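Local coordinates for putative NADPH:quinone reductase (PDB 3GMS), which probably reduces quinones with NADPH as a medium-chain dehydrogenase/reductase with a Rossmann-type nucleotide-binding domain, although its activity is not established, at residues N145-V150 against N169-A174; F161-Q166 against L186-A191. One frame throughout, in Å; residues are numbered along the deposited sequence.

Contact 1: residues N145-V150 against N169-A174; sequences NDVLLV and NFRLIA
Val147 to Val150 pair in parallel with Arg171 to Ala174, forming the first beta-alpha-beta unit of the Rossmann-type nucleotide-binding domain, with helix 156-168 as the crossover. Backbone bonds alternate across the pair: Asp146 O takes Arg171 N, Leu148 N gives to Arg171 O and Leu148 O takes Ile173 N (2.8 Å), while Val150 N reaches Ile173 O over a longer 3.2 Å. On the sheet face turned to helix 156-168, Leu148 meets Phe170. Its CB lies 3.9 Å from Phe170 CE1; CG, anti to the backbone N (chi1 176°), carries the chain on at a slant to the ring, and CD2 ends 3.6 Å from the same CE1 and near CZ. Phe170 CG sits between its own N and carbonyl carbon (chi1 64°), which lays the ring beside Leu148; Phe170 also touches Ser165 of the helix. Further along this face Val150 comes in roughly perpendicular to Leu172, its CG2 packed tightly on Leu172 CD1. On the other face Leu149 runs alongside Ile173 in the same sense, CD2 of Leu149 resting 3.7 Å from Ile173 CB, and Ile173 CD1 reaches back to Val147 CG1 at 3.5 Å. Ahead of the strands, Asn145 N donates to Asn169 O at 2.9 Å.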
loop_
_atom_site.group_PDB
_atom_site.type_symbol
_atom_site.label_atom_id
_atom_site.label_comp_id
_atom_site.label_asym_id
_atom_site.label_seq_id
_atom_site.Cartn_x
_atom_site.Cartn_y
_atom_site.Cartn_z
ATOM N N ASN A 145 -7.512 5.688 22.616
ATOM C CA ASN A 145 -8.320 4.562 23.101
ATOM C C ASN A 145 -9.467 4.088 22.203
ATOM O O ASN A 145 -10.219 3.179 22.576
ATOM C CB ASN A 145 -8.791 4.808 24.545
ATOM C CG ASN A 145 -7.626 4.936 25.507
ATOM O OD1 ASN A 145 -6.624 4.216 25.399
ATOM N ND2 ASN A 145 -7.735 5.872 26.431
ATOM N N ASP A 146 -9.613 4.665 21.009
ATOM C CA ASP A 146 -10.606 4.119 20.098
ATOM C C ASP A 146 -10.260 2.675 19.793
ATOM O O ASP A 146 -9.080 2.277 19.823
ATOM C CB ASP A 146 -10.711 4.891 18.759
ATOM C CG ASP A 146 -11.495 6.206 18.871
ATOM O OD1 ASP A 146 -12.262 6.396 19.850
ATOM O OD2 ASP A 146 -11.340 7.054 17.961
ATOM N N VAL A 147 -11.294 1.913 19.476
ATOM C CA VAL A 147 -11.154 0.526 19.081
ATOM C C VAL A 147 -11.322 0.375 17.560
ATOM O O VAL A 147 -12.407 0.640 17.010
ATOM C CB VAL A 147 -12.153 -0.309 19.794
ATOM C CG1 VAL A 147 -11.953 -1.750 19.462
ATOM C CG2 VAL A 147 -12.022 -0.056 21.285
ATOM N N LEU A 148 -10.227 -0.030 16.897
ATOM C CA LEU A 148 -10.189 -0.203 15.431
ATOM C C LEU A 148 -10.171 -1.695 15.094
ATOM O O LEU A 148 -9.377 -2.445 15.702
ATOM C CB LEU A 148 -8.925 0.471 14.858
ATOM C CG LEU A 148 -8.740 0.270 13.350
ATOM C CD1 LEU A 148 -9.839 1.031 12.639
ATOM C CD2 LEU A 148 -7.350 0.758 12.899
ATOM N N LEU A 149 -11.047 -2.121 14.187
ATOM C CA LEU A 149 -11.006 -3.470 13.590
ATOM C C LEU A 149 -10.331 -3.381 12.216
ATOM O O LEU A 149 -10.664 -2.485 11.414
ATOM C CB LEU A 149 -12.406 -4.001 13.359
ATOM C CG LEU A 149 -13.377 -3.963 14.571
ATOM C CD1 LEU A 149 -14.719 -4.557 14.205
ATOM C CD2 LEU A 149 -12.768 -4.724 15.775
ATOM N N VAL A 150 -9.423 -4.320 11.936
ATOM C CA VAL A 150 -8.793 -4.414 10.602
ATOM C C VAL A 150 -8.793 -5.881 10.185
ATOM O O VAL A 150 -8.169 -6.717 10.861
ATOM C CB VAL A 150 -7.354 -3.886 10.625
ATOM C CG1 VAL A 150 -6.719 -4.017 9.192
ATOM C CG2 VAL A 150 -7.315 -2.401 11.079
ATOM N N ASN A 169 -1.786 5.532 19.961
ATOM C CA ASN A 169 -2.499 5.181 21.211
ATOM C C ASN A 169 -3.961 4.818 21.014
ATOM O O ASN A 169 -4.846 5.394 21.645
ATOM C CB ASN A 169 -2.370 6.320 22.235
ATOM C CG ASN A 169 -0.938 6.710 22.486
ATOM O OD1 ASN A 169 -0.144 5.909 22.986
ATOM N ND2 ASN A 169 -0.595 7.948 22.154
ATOM N N PHE A 170 -4.231 3.855 20.139
ATOM C CA PHE A 170 -5.567 3.326 19.994
ATOM C C PHE A 170 -5.441 1.835 20.096
ATOM O O PHE A 170 -4.325 1.314 20.143
ATOM C CB PHE A 170 -6.271 3.773 18.696
ATOM C CG PHE A 170 -5.603 3.289 17.418
ATOM C CD1 PHE A 170 -5.840 2.015 16.921
ATOM C CD2 PHE A 170 -4.803 4.159 16.689
ATOM C CE1 PHE A 170 -5.269 1.567 15.739
ATOM C CE2 PHE A 170 -4.202 3.750 15.519
ATOM C CZ PHE A 170 -4.432 2.452 15.011
ATOM N N ARG A 171 -6.580 1.159 20.182
ATOM C CA ARG A 171 -6.619 -0.254 20.449
ATOM C C ARG A 171 -6.943 -0.964 19.141
ATOM O O ARG A 171 -8.007 -0.732 18.555
ATOM C CB ARG A 171 -7.677 -0.531 21.546
ATOM C CG ARG A 171 -7.749 -1.973 21.983
ATOM C CD ARG A 171 -8.754 -2.195 23.147
ATOM N NE ARG A 171 -8.778 -3.611 23.526
ATOM C CZ ARG A 171 -9.874 -4.276 23.887
ATOM N NH1 ARG A 171 -11.047 -3.642 23.910
ATOM N NH2 ARG A 171 -9.803 -5.577 24.207
ATOM N N LEU A 172 -6.019 -1.804 18.658
ATOM C CA LEU A 172 -6.283 -2.579 17.457
ATOM C C LEU A 172 -6.748 -3.984 17.738
ATOM O O LEU A 172 -6.081 -4.760 18.427
ATOM C CB LEU A 172 -5.042 -2.642 16.531
ATOM C CG LEU A 172 -5.186 -3.623 15.358
ATOM C CD1 LEU A 172 -6.090 -3.044 14.253
ATOM C CD2 LEU A 172 -3.826 -3.982 14.768
ATOM N N ILE A 173 -7.895 -4.313 17.182
ATOM C CA ILE A 173 -8.298 -5.684 17.084
ATOM C C ILE A 173 -8.048 -6.201 15.666
ATOM O O ILE A 173 -8.774 -5.887 14.700
ATOM C CB ILE A 173 -9.788 -5.895 17.568
ATOM C CG1 ILE A 173 -9.964 -5.428 19.024
ATOM C CG2 ILE A 173 -10.209 -7.386 17.322
ATOM C CD1 ILE A 173 -11.436 -5.213 19.467
ATOM N N ALA A 174 -6.984 -7.004 15.534
ATOM C CA ALA A 174 -6.642 -7.649 14.265
ATOM C C ALA A 174 -7.557 -8.813 13.978
ATOM O O ALA A 174 -7.778 -9.667 14.860
ATOM C CB ALA A 174 -5.177 -8.155 14.292
#

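Contact 2: residues F161-Q166 against L186-A191; sequences FAQLSQ and LRLGAA
Leu188 sets its CD2 methyl obliquely across the side chain of Gln163, 3.7 Å from both Gln163 CG and CD. Gln163 runs extended beyond CG, which brings its aliphatic part and amide carbon past the leucine; the amide itself is held outside the contact, OE1 by Arg297 N and NE2 by His159 O. One residue earlier, Ala162 CB faces Leu188 CB at 3.9 Å, and Ala190 CB also approaches Ala162 CB. Here helix 156-168 packs against the C-terminal end of helix 182-188 in the Rossmann-type domain. The second helix closes in a Schellman motif at Gly189, whose positive phi (126°) turns the chain out of the helix; with no side chain, the glycine lets its backbone lie close to Ala162 O and to Gln166 CG, which is 3.8 Å from Gly189 CA. Gln166 bends at chi2 (-61°) and brings NE2 to Gly189 O at 2.7 Å. The donor lies in the carbonyl plane on a lone pair, and the oxygen is near the plane of the glutamine amide, although the N-H is bent to 139°. Ser165 OG stands 3.2 Å from Gly189 O, but its hydroxyl donates back along the helix to Ala162 O at 2.7 Å.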
loop_
_atom_site.group_PDB
_atom_site.type_symbol
_atom_site.label_atom_id
_atom_site.label_comp_id
_atom_site.label_asym_id
_atom_site.label_seq_id
_atom_site.Cartn_x
_atom_site.Cartn_y
_atom_site.Cartn_z
ATOM N N PHE A 161 -0.797 -1.240 10.697
ATOM C CA PHE A 161 -1.865 -0.807 11.603
ATOM C C PHE A 161 -1.526 -1.193 13.062
ATOM O O PHE A 161 -1.767 -0.422 13.994
ATOM C CB PHE A 161 -3.203 -1.403 11.165
ATOM C CG PHE A 161 -3.839 -0.686 9.989
ATOM C CD1 PHE A 161 -4.232 0.654 10.088
ATOM C CD2 PHE A 161 -4.072 -1.360 8.803
ATOM C CE1 PHE A 161 -4.827 1.311 8.984
ATOM C CE2 PHE A 161 -4.678 -0.706 7.707
ATOM C CZ PHE A 161 -5.065 0.648 7.813
ATOM N N ALA A 162 -0.927 -2.375 13.236
ATOM C CA ALA A 162 -0.521 -2.840 14.582
ATOM C C ALA A 162 0.465 -1.869 15.193
ATOM O O ALA A 162 0.327 -1.450 16.345
ATOM C CB ALA A 162 0.054 -4.248 14.527
ATOM N N GLN A 163 1.462 -1.454 14.414
ATOM C CA GLN A 163 2.404 -0.475 14.917
ATOM C C GLN A 163 1.801 0.906 15.141
ATOM O O GLN A 163 2.110 1.572 16.145
ATOM C CB GLN A 163 3.611 -0.373 13.960
ATOM C CG GLN A 163 4.404 -1.684 13.873
ATOM C CD GLN A 163 5.433 -1.622 12.752
ATOM O OE1 GLN A 163 6.473 -1.013 12.912
ATOM N NE2 GLN A 163 5.122 -2.249 11.605
ATOM N N LEU A 164 0.990 1.381 14.193
ATOM C CA LEU A 164 0.309 2.663 14.382
ATOM C C LEU A 164 -0.585 2.698 15.647
ATOM O O LEU A 164 -0.744 3.761 16.261
ATOM C CB LEU A 164 -0.514 3.023 13.150
ATOM C CG LEU A 164 0.369 3.479 11.976
ATOM C CD1 LEU A 164 -0.513 3.576 10.727
ATOM C CD2 LEU A 164 1.056 4.814 12.241
ATOM N N SER A 165 -1.130 1.555 16.041
ATOM C CA SER A 165 -1.929 1.563 17.286
ATOM C C SER A 165 -1.081 2.016 18.504
ATOM O O SER A 165 -1.582 2.695 19.404
ATOM C CB SER A 165 -2.619 0.227 17.524
ATOM O OG SER A 165 -1.727 -0.776 17.990
ATOM N N GLN A 166 0.196 1.633 18.515
ATOM C CA GLN A 166 1.124 2.008 19.576
ATOM C C GLN A 166 1.524 3.434 19.426
ATOM O O GLN A 166 1.481 4.174 20.411
ATOM C CB GLN A 166 2.362 1.095 19.595
ATOM C CG GLN A 166 1.947 -0.365 19.769
ATOM C CD GLN A 166 1.191 -0.605 21.096
ATOM O OE1 GLN A 166 1.561 -0.065 22.135
ATOM N NE2 GLN A 166 0.157 -1.429 21.054
ATOM N N LEU A 186 0.848 -9.506 17.446
ATOM C CA LEU A 186 0.951 -9.164 18.858
ATOM C C LEU A 186 2.241 -8.431 19.239
ATOM O O LEU A 186 2.174 -7.425 19.942
ATOM C CB LEU A 186 0.743 -10.386 19.776
ATOM C CG LEU A 186 -0.604 -11.075 19.562
ATOM C CD1 LEU A 186 -0.542 -12.467 20.146
ATOM C CD2 LEU A 186 -1.750 -10.246 20.199
ATOM N N ARG A 187 3.396 -8.933 18.767
ATOM C CA ARG A 187 4.688 -8.274 18.984
ATOM C C ARG A 187 4.687 -6.840 18.540
ATOM O O ARG A 187 5.251 -5.970 19.218
ATOM C CB ARG A 187 5.812 -8.966 18.215
ATOM C CG ARG A 187 6.341 -10.173 18.891
ATOM C CD ARG A 187 7.652 -10.624 18.263
ATOM N NE ARG A 187 8.002 -11.931 18.816
ATOM C CZ ARG A 187 9.184 -12.533 18.668
ATOM N NH1 ARG A 187 10.152 -11.943 17.982
ATOM N NH2 ARG A 187 9.392 -13.728 19.220
ATOM N N LEU A 188 4.075 -6.606 17.383
ATOM C CA LEU A 188 4.058 -5.277 16.789
ATOM C C LEU A 188 3.074 -4.364 17.493
ATOM O O LEU A 188 3.129 -3.156 17.317
ATOM C CB LEU A 188 3.759 -5.339 15.275
ATOM C CG LEU A 188 4.934 -5.917 14.455
ATOM C CD1 LEU A 188 4.485 -6.318 13.076
ATOM C CD2 LEU A 188 6.096 -4.922 14.373
ATOM N N GLY A 189 2.180 -4.922 18.304
ATOM C CA GLY A 189 1.293 -4.041 19.032
ATOM C C GLY A 189 -0.199 -4.224 18.954
ATOM O O GLY A 189 -0.926 -3.449 19.566
ATOM N N ALA A 190 -0.662 -5.257 18.262
ATOM C CA ALA A 190 -2.075 -5.543 18.203
ATOM C C ALA A 190 -2.583 -5.958 19.602
ATOM O O ALA A 190 -1.965 -6.791 20.273
ATOM C CB ALA A 190 -2.356 -6.637 17.200
ATOM N N ALA A 191 -3.697 -5.369 20.030
ATOM C CA ALA A 191 -4.284 -5.690 21.347
ATOM C C ALA A 191 -4.869 -7.110 21.423
ATOM O O ALA A 191 -4.897 -7.732 22.514
ATOM C CB ALA A 191 -5.339 -4.638 21.723
#

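How the contacts relate
Well into the chain, strand 147-150 leads through helix 156-168 into strand 171-176, where contact 1 closes the first loop. Contact 2 starts within that loop, at 161-166, and closes beyond it at 186-191, after strand 171-176, on the last turn of helix 182-188 and the residues that follow, so the two contacts cross along the sequence. Their centres lie about 9 Å apart. Leu172 joins them: its CD2 packs on Ala162 CA at 3.5 Å, and its O probably accepts a hydrogen bond from Ala191 N. Phe170 N probably bonds Ser165 O where helix 156-168 gives way to the strand. Together they tie strands 147-150 and 171-176 to helices 156-168 and 182-188.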